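Local coordinates for beta-galactosidase (Marinomonas sp. ef1, PDB 6Y2K), which probably hydrolyses terminal beta-galactose residues of galactosides as a cold-active, hexameric beta-galactosidase of glycoside hydrolase family 42, at residues A[641-646]-A[651-656]; A[207-212]-A[502-507]; A[37-42]-A[118-123]; A[265-270]-A[363-368]. One frame throughout, in Å; residues are numbered along the deposited sequence. Where two conformers were deposited one is given.

Contact 1: residues A[641-646]-A[651-656]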
loop_
_atom_site.group_PDB
_atom_site.type_symbol
_atom_site.label_atom_id
_atom_site.label_comp_id
_atom_site.label_asym_id
_atom_site.label_seq_id
_atom_site.Cartn_x
_atom_site.Cartn_y
_atom_site.Cartn_z
ATOM N N GLY A 641 -35.875 15.616 -20.062
ATOM C CA GLY A 641 -34.581 14.920 -20.045
ATOM C C GLY A 641 -34.550 13.635 -20.855
ATOM O O GLY A 641 -35.216 13.531 -21.889
ATOM N N SER A 642 -33.773 12.654 -20.387
ATOM C CA SER A 642 -33.611 11.387 -21.103
ATOM C C SER A 642 -33.460 10.162 -20.210
ATOM O O SER A 642 -33.140 10.254 -19.021
ATOM C CB SER A 642 -32.428 11.465 -22.079
ATOM O OG SER A 642 -31.340 12.167 -21.509
ATOM N N MET A 643 -33.701 9.009 -20.830
ATOM C CA MET A 643 -33.502 7.709 -20.215
ATOM C C MET A 643 -32.021 7.505 -19.867
ATOM O O MET A 643 -31.703 6.873 -18.862
ATOM C CB MET A 643 -33.984 6.617 -21.176
ATOM C CG MET A 643 -34.088 5.227 -20.577
ATOM S SD MET A 643 -34.922 4.073 -21.694
ATOM C CE MET A 643 -33.869 4.190 -23.137
ATOM N N CYS A 644 -31.136 8.036 -20.709
ATOM C CA CYS A 644 -29.708 8.112 -20.411
ATOM C C CYS A 644 -29.423 9.385 -19.611
ATOM O O CYS A 644 -29.197 10.462 -20.178
ATOM C CB CYS A 644 -28.878 8.069 -21.699
ATOM S SG CYS A 644 -29.115 6.539 -22.645
ATOM N N LEU A 645 -29.464 9.247 -18.287
ATOM C CA LEU A 645 -29.211 10.363 -17.372
ATOM C C LEU A 645 -27.760 10.771 -17.391
ATOM O O LEU A 645 -26.910 10.013 -16.933
ATOM C CB LEU A 645 -29.545 9.988 -15.927
ATOM C CG LEU A 645 -30.973 10.047 -15.416
ATOM C CD1 LEU A 645 -30.964 9.573 -13.968
ATOM C CD2 LEU A 645 -31.525 11.465 -15.524
ATOM N N GLY A 646 -27.477 11.976 -17.878
ATOM C CA GLY A 646 -26.115 12.517 -17.828
ATOM C C GLY A 646 -25.598 12.777 -16.419
ATOM O O GLY A 646 -26.351 12.718 -15.442
ATOM N N ALA A 651 -34.049 13.781 -14.969
ATOM C CA ALA A 651 -35.120 13.367 -15.877
ATOM C C ALA A 651 -36.433 13.298 -15.108
ATOM O O ALA A 651 -36.448 12.953 -13.921
ATOM C CB ALA A 651 -34.801 12.030 -16.525
ATOM N N ILE A 652 -37.526 13.632 -15.795
ATOM C CA ILE A 652 -38.862 13.657 -15.202
ATOM C C ILE A 652 -39.810 12.845 -16.092
ATOM O O ILE A 652 -39.886 13.081 -17.301
ATOM C CB ILE A 652 -39.390 15.101 -15.030
ATOM C CG1 ILE A 652 -38.356 15.938 -14.245
ATOM C CG2 ILE A 652 -40.753 15.089 -14.335
ATOM C CD1 ILE A 652 -38.746 17.373 -14.005
ATOM N N TRP A 653 -40.509 11.897 -15.471
ATOM C CA TRP A 653 -41.409 10.966 -16.139
ATOM C C TRP A 653 -42.805 11.101 -15.529
ATOM O O TRP A 653 -42.936 11.475 -14.363
ATOM C CB TRP A 653 -40.940 9.516 -15.930
ATOM C CG TRP A 653 -39.573 9.166 -16.476
ATOM C CD1 TRP A 653 -38.352 9.597 -16.009
ATOM C CD2 TRP A 653 -39.293 8.274 -17.559
ATOM N NE1 TRP A 653 -37.336 9.044 -16.760
ATOM C CE2 TRP A 653 -37.887 8.232 -17.718
ATOM C CE3 TRP A 653 -40.097 7.515 -18.423
ATOM C CZ2 TRP A 653 -37.269 7.453 -18.701
ATOM C CZ3 TRP A 653 -39.481 6.735 -19.405
ATOM C CH2 TRP A 653 -38.078 6.715 -19.534
ATOM N N LYS A 654 -43.832 10.771 -16.310
ATOM C CA LYS A 654 -45.203 10.678 -15.802
ATOM C C LYS A 654 -45.719 9.248 -15.925
ATOM O O LYS A 654 -45.474 8.581 -16.930
ATOM C CB LYS A 654 -46.143 11.660 -16.514
ATOM C CG LYS A 654 -46.280 11.498 -18.020
ATOM C CD LYS A 654 -47.218 12.562 -18.581
ATOM C CE LYS A 654 -47.350 12.463 -20.095
ATOM N NZ LYS A 654 -48.100 13.617 -20.674
ATOM N N LYS A 655 -46.414 8.780 -14.891
ATOM C CA LYS A 655 -47.000 7.446 -14.897
ATOM C C LYS A 655 -48.108 7.365 -15.952
ATOM O O LYS A 655 -48.826 8.344 -16.171
ATOM C CB LYS A 655 -47.559 7.097 -13.520
ATOM C CG LYS A 655 -46.486 6.938 -12.461
ATOM C CD LYS A 655 -47.098 6.625 -11.111
ATOM C CE LYS A 655 -46.071 6.733 -10.000
ATOM N NZ LYS A 655 -46.680 6.449 -8.673
ATOM N N GLN A 656 -48.214 6.215 -16.618
ATOM C CA GLN A 656 -49.212 6.010 -17.681
ATOM C C GLN A 656 -50.561 5.631 -17.080
ATOM O O GLN A 656 -50.621 4.922 -16.076
ATOM C CB GLN A 656 -48.751 4.929 -18.662
ATOM C CG GLN A 656 -47.585 5.360 -19.549
ATOM C CD GLN A 656 -46.927 4.210 -20.308
ATOM O OE1 GLN A 656 -47.243 3.033 -20.098
ATOM N NE2 GLN A 656 -45.996 4.551 -21.196
HETATM O O HOH W 1 -34.361 8.889 -16.949
#

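Contact 2: residues A[207-212]-A[502-507]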
loop_
_atom_site.group_PDB
_atom_site.type_symbol
_atom_site.label_atom_id
_atom_site.label_comp_id
_atom_site.label_asym_id
_atom_site.label_seq_id
_atom_site.Cartn_x
_atom_site.Cartn_y
_atom_site.Cartn_z
ATOM N N HIS A 207 -28.049 18.143 33.794
ATOM C CA HIS A 207 -27.748 19.573 33.816
ATOM C C HIS A 207 -27.556 20.099 32.391
ATOM O O HIS A 207 -28.146 21.114 32.006
ATOM C CB HIS A 207 -26.488 19.766 34.680
ATOM C CG HIS A 207 -26.066 21.187 34.887
ATOM N ND1 HIS A 207 -24.898 21.507 35.547
ATOM C CD2 HIS A 207 -26.634 22.365 34.533
ATOM C CE1 HIS A 207 -24.770 22.821 35.593
ATOM N NE2 HIS A 207 -25.807 23.365 34.984
ATOM N N ARG A 208 -26.749 19.390 31.608
ATOM C CA ARG A 208 -26.463 19.812 30.240
ATOM C C ARG A 208 -27.685 19.699 29.334
ATOM O O ARG A 208 -27.887 20.559 28.468
ATOM C CB ARG A 208 -25.298 19.010 29.661
ATOM C CG ARG A 208 -23.967 19.275 30.361
ATOM C CD ARG A 208 -22.878 18.319 29.896
ATOM N NE ARG A 208 -22.578 18.490 28.478
ATOM C CZ ARG A 208 -21.970 17.599 27.696
ATOM N NH1 ARG A 208 -21.771 17.902 26.411
ATOM N NH2 ARG A 208 -21.601 16.403 28.149
ATOM N N LEU A 209 -28.492 18.653 29.527
ATOM C CA LEU A 209 -29.694 18.461 28.707
ATOM C C LEU A 209 -30.775 19.523 28.979
ATOM O O LEU A 209 -31.331 20.115 28.034
ATOM C CB LEU A 209 -30.259 17.044 28.886
ATOM C CG LEU A 209 -31.462 16.679 28.015
ATOM C CD1 LEU A 209 -31.187 16.908 26.537
ATOM C CD2 LEU A 209 -31.867 15.234 28.247
ATOM N N ASP A 210 -31.074 19.757 30.255
ATOM C CA ASP A 210 -31.987 20.848 30.647
ATOM C C ASP A 210 -31.475 22.221 30.184
ATOM O O ASP A 210 -32.279 23.067 29.758
ATOM C CB ASP A 210 -32.236 20.860 32.163
ATOM C CG ASP A 210 -33.348 19.908 32.600
ATOM O OD1 ASP A 210 -34.075 19.339 31.756
ATOM O OD2 ASP A 210 -33.511 19.751 33.826
ATOM N N PHE A 211 -30.156 22.433 30.224
ATOM C CA PHE A 211 -29.589 23.675 29.701
ATOM C C PHE A 211 -29.856 23.835 28.195
ATOM O O PHE A 211 -30.263 24.919 27.748
ATOM C CB PHE A 211 -28.090 23.802 30.012
ATOM C CG PHE A 211 -27.514 25.126 29.617
ATOM C CD1 PHE A 211 -27.963 26.290 30.223
ATOM C CD2 PHE A 211 -26.547 25.218 28.624
ATOM C CE1 PHE A 211 -27.455 27.524 29.854
ATOM C CE2 PHE A 211 -26.022 26.451 28.260
ATOM C CZ PHE A 211 -26.486 27.603 28.870
ATOM N N GLN A 212 -29.651 22.761 27.424
ATOM C CA GLN A 212 -29.928 22.781 25.984
ATOM C C GLN A 212 -31.395 23.074 25.715
ATOM O O GLN A 212 -31.721 23.873 24.844
ATOM C CB GLN A 212 -29.550 21.454 25.317
ATOM C CG GLN A 212 -29.488 21.507 23.794
ATOM C CD GLN A 212 -28.128 21.924 23.249
ATOM O OE1 GLN A 212 -27.096 21.627 23.839
ATOM N NE2 GLN A 212 -28.125 22.598 22.106
ATOM N N GLU A 502 -36.940 10.936 30.809
ATOM C CA GLU A 502 -37.013 12.368 30.483
ATOM C C GLU A 502 -35.883 13.188 31.129
ATOM O O GLU A 502 -35.437 14.183 30.550
ATOM C CB GLU A 502 -38.380 12.955 30.895
ATOM C CG GLU A 502 -38.811 14.207 30.111
ATOM C CD GLU A 502 -38.163 15.527 30.549
ATOM O OE1 GLU A 502 -37.770 15.674 31.722
ATOM O OE2 GLU A 502 -38.068 16.442 29.698
ATOM N N THR A 503 -35.422 12.762 32.306
ATOM C CA THR A 503 -34.446 13.515 33.093
ATOM C C THR A 503 -33.021 12.920 33.042
ATOM O O THR A 503 -32.227 13.160 33.952
ATOM C CB THR A 503 -34.922 13.615 34.562
ATOM O OG1 THR A 503 -34.945 12.311 35.138
ATOM C CG2 THR A 503 -36.337 14.201 34.634
ATOM N N TYR A 504 -32.716 12.177 31.969
ATOM C CA TYR A 504 -31.405 11.586 31.712
ATOM C C TYR A 504 -31.030 10.520 32.758
ATOM O O TYR A 504 -29.974 10.583 33.381
ATOM C CB TYR A 504 -30.321 12.676 31.566
ATOM C CG TYR A 504 -29.318 12.409 30.457
ATOM C CD1 TYR A 504 -28.606 11.211 30.395
ATOM C CD2 TYR A 504 -29.071 13.370 29.468
ATOM C CE1 TYR A 504 -27.690 10.969 29.379
ATOM C CE2 TYR A 504 -28.162 13.134 28.449
ATOM C CZ TYR A 504 -27.468 11.933 28.407
ATOM O OH TYR A 504 -26.575 11.697 27.388
ATOM N N GLN A 505 -31.915 9.542 32.942
ATOM C CA GLN A 505 -31.601 8.360 33.741
ATOM C C GLN A 505 -31.918 7.100 32.954
ATOM O O GLN A 505 -32.691 7.141 31.998
ATOM C CB GLN A 505 -32.378 8.343 35.064
ATOM C CG GLN A 505 -32.105 9.533 35.978
ATOM C CD GLN A 505 -32.646 9.346 37.390
ATOM O OE1 GLN A 505 -32.861 8.218 37.843
ATOM N NE2 GLN A 505 -32.845 10.460 38.103
ATOM N N ILE A 506 -31.341 5.977 33.378
ATOM C CA ILE A 506 -31.635 4.682 32.761
ATOM C C ILE A 506 -33.006 4.223 33.271
ATOM O O ILE A 506 -33.235 4.267 34.475
ATOM C CB ILE A 506 -30.553 3.636 33.096
ATOM C CG1 ILE A 506 -29.198 4.091 32.521
ATOM C CG2 ILE A 506 -30.960 2.264 32.572
ATOM C CD1 ILE A 506 -28.019 3.231 32.914
ATOM N N PRO A 507 -33.919 3.794 32.371
ATOM C CA PRO A 507 -35.217 3.300 32.841
ATOM C C PRO A 507 -35.101 2.153 33.840
ATOM O O PRO A 507 -34.163 1.353 33.779
ATOM C CB PRO A 507 -35.899 2.814 31.559
ATOM C CG PRO A 507 -35.313 3.671 30.490
ATOM C CD PRO A 507 -33.885 3.910 30.898
#

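Contact 3: residues A[37-42]-A[118-123]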
loop_
_atom_site.group_PDB
_atom_site.type_symbol
_atom_site.label_atom_id
_atom_site.label_comp_id
_atom_site.label_asym_id
_atom_site.label_seq_id
_atom_site.Cartn_x
_atom_site.Cartn_y
_atom_site.Cartn_z
ATOM N N PHE A 37 -30.659 42.315 6.807
ATOM C CA PHE A 37 -29.414 42.893 7.335
ATOM C C PHE A 37 -29.371 44.427 7.287
ATOM O O PHE A 37 -28.283 45.015 7.352
ATOM C CB PHE A 37 -28.197 42.322 6.586
ATOM C CG PHE A 37 -28.050 40.821 6.688
ATOM C CD1 PHE A 37 -28.007 40.188 7.923
ATOM C CD2 PHE A 37 -27.887 40.048 5.544
ATOM C CE1 PHE A 37 -27.853 38.809 8.019
ATOM C CE2 PHE A 37 -27.709 38.677 5.635
ATOM C CZ PHE A 37 -27.694 38.055 6.871
ATOM N N SER A 38 -30.538 45.077 7.233
ATOM C CA SER A 38 -30.618 46.518 6.906
ATOM C C SER A 38 -30.768 47.485 8.100
ATOM O O SER A 38 -30.957 48.680 7.885
ATOM C CB SER A 38 -31.745 46.761 5.872
ATOM O OG SER A 38 -33.035 46.485 6.406
ATOM N N TRP A 39 -30.656 47.004 9.340
ATOM C CA TRP A 39 -30.882 47.875 10.508
ATOM C C TRP A 39 -29.996 49.125 10.500
ATOM O O TRP A 39 -30.495 50.214 10.763
ATOM C CB TRP A 39 -30.751 47.114 11.844
ATOM C CG TRP A 39 -31.454 47.748 13.041
ATOM C CD1 TRP A 39 -31.625 49.084 13.306
ATOM C CD2 TRP A 39 -32.028 47.055 14.162
ATOM N NE1 TRP A 39 -32.275 49.259 14.501
ATOM C CE2 TRP A 39 -32.534 48.035 15.050
ATOM C CE3 TRP A 39 -32.148 45.705 14.513
ATOM C CZ2 TRP A 39 -33.172 47.705 16.250
ATOM C CZ3 TRP A 39 -32.781 45.379 15.709
ATOM C CH2 TRP A 39 -33.290 46.377 16.561
ATOM N N SER A 40 -28.706 49.004 10.176
ATOM C CA SER A 40 -27.841 50.202 10.122
ATOM C C SER A 40 -28.236 51.195 9.013
ATOM O O SER A 40 -27.921 52.377 9.120
ATOM C CB SER A 40 -26.349 49.851 10.015
ATOM O OG SER A 40 -25.952 49.531 8.689
ATOM N N THR A 41 -28.911 50.721 7.963
ATOM C CA THR A 41 -29.464 51.604 6.922
ATOM C C THR A 41 -30.749 52.275 7.435
ATOM O O THR A 41 -30.946 53.475 7.238
ATOM C CB THR A 41 -29.731 50.825 5.615
ATOM O OG1 THR A 41 -28.508 50.238 5.146
ATOM C CG2 THR A 41 -30.292 51.733 4.523
ATOM N N ILE A 42 -31.598 51.501 8.113
ATOM C CA ILE A 42 -32.860 52.014 8.661
ATOM C C ILE A 42 -32.621 53.022 9.796
ATOM O O ILE A 42 -33.262 54.069 9.822
ATOM C CB ILE A 42 -33.775 50.884 9.188
ATOM C CG1 ILE A 42 -34.185 49.934 8.050
ATOM C CG2 ILE A 42 -35.032 51.463 9.852
ATOM C CD1 ILE A 42 -34.731 48.605 8.525
ATOM N N ARG A 118 -38.882 44.014 19.835
ATOM C CA ARG A 118 -40.306 44.363 19.874
ATOM C C ARG A 118 -40.545 45.726 19.219
ATOM O O ARG A 118 -41.465 45.866 18.413
ATOM C CB ARG A 118 -40.855 44.365 21.305
ATOM C CG ARG A 118 -42.385 44.337 21.379
ATOM C CD ARG A 118 -42.884 44.592 22.797
ATOM N NE ARG A 118 -42.242 43.706 23.761
ATOM C CZ ARG A 118 -42.546 42.423 23.910
ATOM N NH1 ARG A 118 -43.487 41.870 23.158
ATOM N NH2 ARG A 118 -41.904 41.697 24.809
ATOM N N ARG A 119 -39.703 46.710 19.561
ATOM C CA ARG A 119 -39.798 48.065 18.993
ATOM C C ARG A 119 -39.636 48.078 17.480
ATOM O O ARG A 119 -40.472 48.633 16.768
ATOM C CB ARG A 119 -38.752 49.018 19.602
ATOM C CG ARG A 119 -38.933 50.472 19.159
ATOM C CD ARG A 119 -37.791 51.410 19.546
ATOM N NE ARG A 119 -36.516 50.997 18.969
ATOM C CZ ARG A 119 -35.937 51.555 17.908
ATOM N NH1 ARG A 119 -36.490 52.591 17.283
ATOM N NH2 ARG A 119 -34.783 51.065 17.493
ATOM N N MET A 120 -38.547 47.485 16.990
ATOM C CA MET A 120 -38.230 47.536 15.560
ATOM C C MET A 120 -39.201 46.711 14.712
ATOM O O MET A 120 -39.614 47.154 13.638
ATOM C CB MET A 120 -36.774 47.106 15.284
ATOM C CG MET A 120 -36.430 46.951 13.806
ATOM S SD MET A 120 -36.674 48.439 12.814
ATOM C CE MET A 120 -35.228 49.394 13.255
ATOM N N VAL A 121 -39.554 45.520 15.186
ATOM C CA VAL A 121 -40.482 44.668 14.442
ATOM C C VAL A 121 -41.879 45.300 14.391
ATOM O O VAL A 121 -42.550 45.220 13.361
ATOM C CB VAL A 121 -40.529 43.226 14.985
ATOM C CG1 VAL A 121 -41.614 42.408 14.280
ATOM C CG2 VAL A 121 -39.172 42.556 14.783
ATOM N N THR A 122 -42.302 45.925 15.487
ATOM C CA THR A 122 -43.553 46.687 15.497
ATOM C C THR A 122 -43.505 47.847 14.501
ATOM O O THR A 122 -44.442 48.015 13.716
ATOM C CB THR A 122 -43.899 47.209 16.900
ATOM O OG1 THR A 122 -44.039 46.100 17.793
ATOM C CG2 THR A 122 -45.220 48.012 16.878
ATOM N N MET A 123 -42.423 48.628 14.518
ATOM C CA MET A 123 -42.250 49.710 13.537
ATOM C C MET A 123 -42.385 49.212 12.098
ATOM O O MET A 123 -43.132 49.788 11.310
ATOM C CB MET A 123 -40.890 50.400 13.686
ATOM C CG MET A 123 -40.794 51.433 14.797
ATOM S SD MET A 123 -39.334 52.484 14.572
ATOM C CE MET A 123 -38.021 51.312 14.835
#

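Contact 4: residues A[265-270]-A[363-368]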
loop_
_atom_site.group_PDB
_atom_site.type_symbol
_atom_site.label_atom_id
_atom_site.label_comp_id
_atom_site.label_asym_id
_atom_site.label_seq_id
_atom_site.Cartn_x
_atom_site.Cartn_y
_atom_site.Cartn_z
ATOM N N ASP A 265 -31.552 26.642 3.934
ATOM C CA ASP A 265 -30.459 27.216 3.185
ATOM C C ASP A 265 -29.490 26.104 2.796
ATOM O O ASP A 265 -28.782 25.566 3.654
ATOM C CB ASP A 265 -29.780 28.299 4.037
ATOM C CG ASP A 265 -30.732 29.441 4.417
ATOM O OD1 ASP A 265 -31.782 29.582 3.772
ATOM O OD2 ASP A 265 -30.431 30.215 5.352
ATOM N N SER A 266 -29.478 25.773 1.503
ATOM C CA SER A 266 -28.789 24.604 0.966
ATOM C C SER A 266 -27.543 24.995 0.189
ATOM O O SER A 266 -27.617 25.644 -0.867
ATOM C CB SER A 266 -29.707 23.802 0.043
ATOM O OG SER A 266 -29.027 22.648 -0.449
ATOM N N TYR A 267 -26.395 24.564 0.709
ATOM C CA TYR A 267 -25.117 24.804 0.080
ATOM C C TYR A 267 -24.363 23.480 -0.011
ATOM O O TYR A 267 -23.441 23.237 0.772
ATOM C CB TYR A 267 -24.350 25.851 0.872
ATOM C CG TYR A 267 -25.034 27.197 0.919
ATOM C CD1 TYR A 267 -24.930 28.088 -0.149
ATOM C CD2 TYR A 267 -25.789 27.582 2.028
ATOM C CE1 TYR A 267 -25.552 29.321 -0.117
ATOM C CE2 TYR A 267 -26.415 28.818 2.073
ATOM C CZ TYR A 267 -26.295 29.682 0.997
ATOM O OH TYR A 267 -26.892 30.914 1.034
ATOM N N PRO A 268 -24.756 22.618 -0.969
ATOM C CA PRO A 268 -24.248 21.243 -1.037
ATOM C C PRO A 268 -22.726 21.093 -1.118
ATOM O O PRO A 268 -22.191 20.137 -0.562
ATOM C CB PRO A 268 -24.902 20.695 -2.313
ATOM C CG PRO A 268 -26.122 21.517 -2.474
ATOM C CD PRO A 268 -25.668 22.889 -2.099
ATOM N N LEU A 269 -22.043 22.024 -1.784
ATOM C CA LEU A 269 -20.579 21.939 -1.921
ATOM C C LEU A 269 -19.863 22.358 -0.657
ATOM O O LEU A 269 -18.824 21.810 -0.336
ATOM C CB LEU A 269 -20.062 22.766 -3.091
ATOM C CG LEU A 269 -20.795 22.641 -4.429
ATOM C CD1 LEU A 269 -19.971 23.306 -5.522
ATOM C CD2 LEU A 269 -21.111 21.200 -4.787
ATOM N N GLY A 270 -20.421 23.338 0.053
ATOM C CA GLY A 270 -19.882 23.773 1.329
ATOM C C GLY A 270 -20.034 22.711 2.396
ATOM O O GLY A 270 -19.076 22.417 3.096
ATOM N N GLN A 363 -17.564 38.626 -0.154
ATOM C CA GLN A 363 -17.245 39.117 -1.498
ATOM C C GLN A 363 -16.890 37.998 -2.517
ATOM O O GLN A 363 -17.054 38.196 -3.723
ATOM C CB GLN A 363 -16.172 40.226 -1.461
ATOM C CG GLN A 363 -14.773 39.791 -1.039
ATOM C CD GLN A 363 -13.853 40.969 -0.753
ATOM O OE1 GLN A 363 -12.881 41.198 -1.479
ATOM N NE2 GLN A 363 -14.163 41.733 0.307
ATOM N N MET A 364 -16.440 36.832 -2.036
ATOM C CA MET A 364 -16.200 35.665 -2.909
ATOM C C MET A 364 -17.393 34.696 -3.038
ATOM O O MET A 364 -17.258 33.651 -3.680
ATOM C CB MET A 364 -14.960 34.889 -2.437
ATOM C CG MET A 364 -13.680 35.710 -2.382
ATOM S SD MET A 364 -13.226 36.451 -3.962
ATOM C CE MET A 364 -12.718 35.011 -4.887
ATOM N N HIS A 365 -18.550 35.041 -2.468
ATOM C CA HIS A 365 -19.757 34.210 -2.581
ATOM C C HIS A 365 -20.485 34.577 -3.876
ATOM O O HIS A 365 -20.924 35.709 -4.033
ATOM C CB HIS A 365 -20.682 34.425 -1.379
ATOM C CG HIS A 365 -21.781 33.415 -1.256
ATOM N ND1 HIS A 365 -22.697 33.173 -2.263
ATOM C CD2 HIS A 365 -22.144 32.616 -0.221
ATOM C CE1 HIS A 365 -23.556 32.253 -1.860
ATOM N NE2 HIS A 365 -23.252 31.909 -0.621
ATOM N N ALA A 366 -20.631 33.607 -4.771
ATOM C CA ALA A 366 -21.265 33.830 -6.071
ATOM C C ALA A 366 -22.745 34.202 -5.976
ATOM O O ALA A 366 -23.398 34.019 -4.946
ATOM C CB ALA A 366 -21.097 32.601 -6.951
ATOM N N GLY A 367 -23.249 34.760 -7.071
ATOM C CA GLY A 367 -24.665 35.026 -7.229
ATOM C C GLY A 367 -25.114 34.670 -8.628
ATOM O O GLY A 367 -24.345 34.083 -9.389
ATOM N N LEU A 368 -26.357 35.022 -8.966
ATOM C CA LEU A 368 -26.842 34.870 -10.345
ATOM C C LEU A 368 -26.080 35.783 -11.291
ATOM O O LEU A 368 -25.905 35.437 -12.450
ATOM C CB LEU A 368 -28.343 35.155 -10.483
ATOM C CG LEU A 368 -29.385 34.379 -9.668
ATOM C CD1 LEU A 368 -30.724 34.329 -10.414
ATOM C CD2 LEU A 368 -28.951 32.974 -9.298
#

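Contact 1: residues A[641-646]-A[651-656]
Leu-645 and Ala-651 make the closest apolar contact between residues 641-646 and 651-656. One methyl of the leucine, CD2, lies against the alanine, with CD2 3.5 Å from Ala-651 CB, tighter than ordinary van der Waals spacing, and equally near to the backbone N. CG of Leu-645 stands beside its own backbone N and anti to its carbonyl carbon (chi1 -82°), and from there the CD2 branch reaches the alanine. Ala-651 CB also lies 3.5 Å from Ser-642 O. The second apolar contact is looser: the six-membered part of the Trp-653 indole meets Met-643 with its rim, CZ2 standing 4.1 Å from Met-643 CA, which lies near the ring plane. The methionine chain runs extended to its sulfur and bends only at chi3, its end leading away from 651-656.

No direct hydrogen bond crosses this contact, and its polar link is a single water. That water donates to Ser-642 O at 2.8 Å and accepts from Trp-653 NE1 at 3.0 Å. It sits in the indole plane, at the pyrrole edge, so the ring N-H and the backbone carbonyl are both satisfied through it.

Residues 641-646 follow strand 636-640, which lies next to strand 649-655 in a four-stranded antiparallel sheet near the C terminus. Strand 618-623 flanks 649-655 on the other edge and touches Leu-645 through Ala-621, while strand 644-645 pairs antiparallel with 629-630. Trp-653 also packs on Pro-633 and on Leu-638 of strand 636-640.

Contact 2: residues A[207-212]-A[502-507]
Leu-209, on helix 205-233, meets the ring of Tyr-504 in the loop that follows strand 490-493, and this pair is the tight part of the contact. Both side chains set out toward the opposing segment, and they cross at about a right angle. The leucine methyl CD2 lies 3.6 Å from Tyr-504 CD2, while Leu-209 CB sits at the ring edge, in its plane, 3.9 Å from the same carbon. CG of the leucine is anti to the backbone N (chi1 -176°), which swings the branched end across to the tyrosine. The tyrosine hydroxyl, away from the leucine, hydrogen-bonds Ser-423 O, and the backbone Tyr-504 O accepts a hydrogen bond from Gln-363 of a second subunit.

The other side is loose and partly exposed. Glu-502 offers Leu-209 little more than its carbonyl, the O being 4.4 Å from CD2. Its carboxylate approaches that of Asp-210 without touching, OE1 standing 5.2 Å from Asp-210 OD1. Lys-167 forms salt bridges to both of these oxygens and probably offsets the like charges.

The contact joins helix 205-233 of the barrel domain to the trimerisation domain. Around it, helix 154-168 supplies Lys-167, and helix 418-426 closes the apolar part, with Trp-422 against Leu-209 and Ile-426 against both partners.

Contact 3: residues A[37-42]-A[118-123]
Met-120 lays its terminal methyl over one face of the Trp-39 indole. CE stands 3.5 Å from the centroid of the five-membered ring, 25° off the ring normal, a CH-pi contact that presses close to the pyrrole nitrogen, with CE only 3.2 Å from NE1. The sulfur lies above the same ring at 4.8 Å from SD to the centroid, making this a Met-aromatic contact as well. At the six-membered end, Met-120 CB rests 3.8 Å from Trp-39 CZ2, and the two side chains slide past each other in opposite directions. Bends at chi2 and chi3 (58° and 78°) fold the methyl down onto the ring. Ile-42, one turn after the tryptophan, adds CG2 at 4.0 Å from Met-120 CE.

Outside this shell, Glu-43 OE1 accepts the hydrogen bond of Trp-39 NE1 and fixes the rotation of the indole. Arg-119, modelled in two conformers, brings NH2 to the indole edge in one of them and there forms a salt bridge with Glu-43 OE1, a less certain link. Replacing Trp-39 by an alanine would probably leave the Met-120 methyl without its aromatic platform and Glu-43 short of one donor. Leu-81 and Pro-78 pack on the indole too, as does Ser-184 of a third subunit.

The short helix 39-42 belongs to the loop between barrel strand 29-34 and helix 52-63, and it packs here on helix 111-128, which precedes barrel strand 134-138: beta-alpha connections covering a TIM barrel, beside a subunit interface.

Contact 4: residues A[265-270]-A[363-368]
Tyr-267 and His-365 meet at the C-terminal mouth of the TIM barrel, where strand 261-266 gives way to helix 268-274 and the loop after strand 348-352 folds inward. Along that loop, Gln-363 turns to a third subunit, its OE1 bonded to Lys-500 of that chain. Met-364 packs on Gln-429 of the same neighbour.

His-365 turns to the barrel. CG is anti to its backbone N (chi1 -167°), which sends the imidazole out to the tyrosine; NE2 lies 3.5 Å from Tyr-267 CE1, and CE1 of the tyrosine sits in the imidazole plane at its edge. The planes stand 87° apart, with centroids 5.6 Å from each other. NE2 also hydrogen-bonds a glycerol, probably from the crystallisation liquor, that may mark a pocket, and Phe-352 makes an edge-to-face contact with the imidazole.

Ala-366 holds the ring's orientation: His-365 ND1 donates to Ala-366 O at 2.9 Å, meeting a lone pair in the carbonyl plane. A leucine in place of His-365 has no ring nitrogens, so Ala-366 O would probably lose its donor and the side chain be free to turn.

In GH42 enzymes the catalytic glutamates lie at the ends of barrel strands four and seven, consistent with a pocket here: Tyr-267 OH hydrogen-bonds OE1 of Glu-314, on strand seven, and stands 4.1 Å from His-365 NE2.

In the fold
From the N terminus, contact 3 closes first, tying the loop after the second barrel strand to helix 111-128. Contact 2 then opens on helix 205-233 and closes some 290 residues later in the trimerisation domain; contact 4 is nested inside this loop, joining the end of the sixth barrel strand to the loop after the eighth. Contact 1 follows in series as a short closure within the small C-terminal beta domain. None of the four cross. Contacts 3 and 4 come within about 8 Å at their nearest atoms, and both touch the third subunit, whereas contacts 1 and 2 lie on opposite sides of the chain's centre.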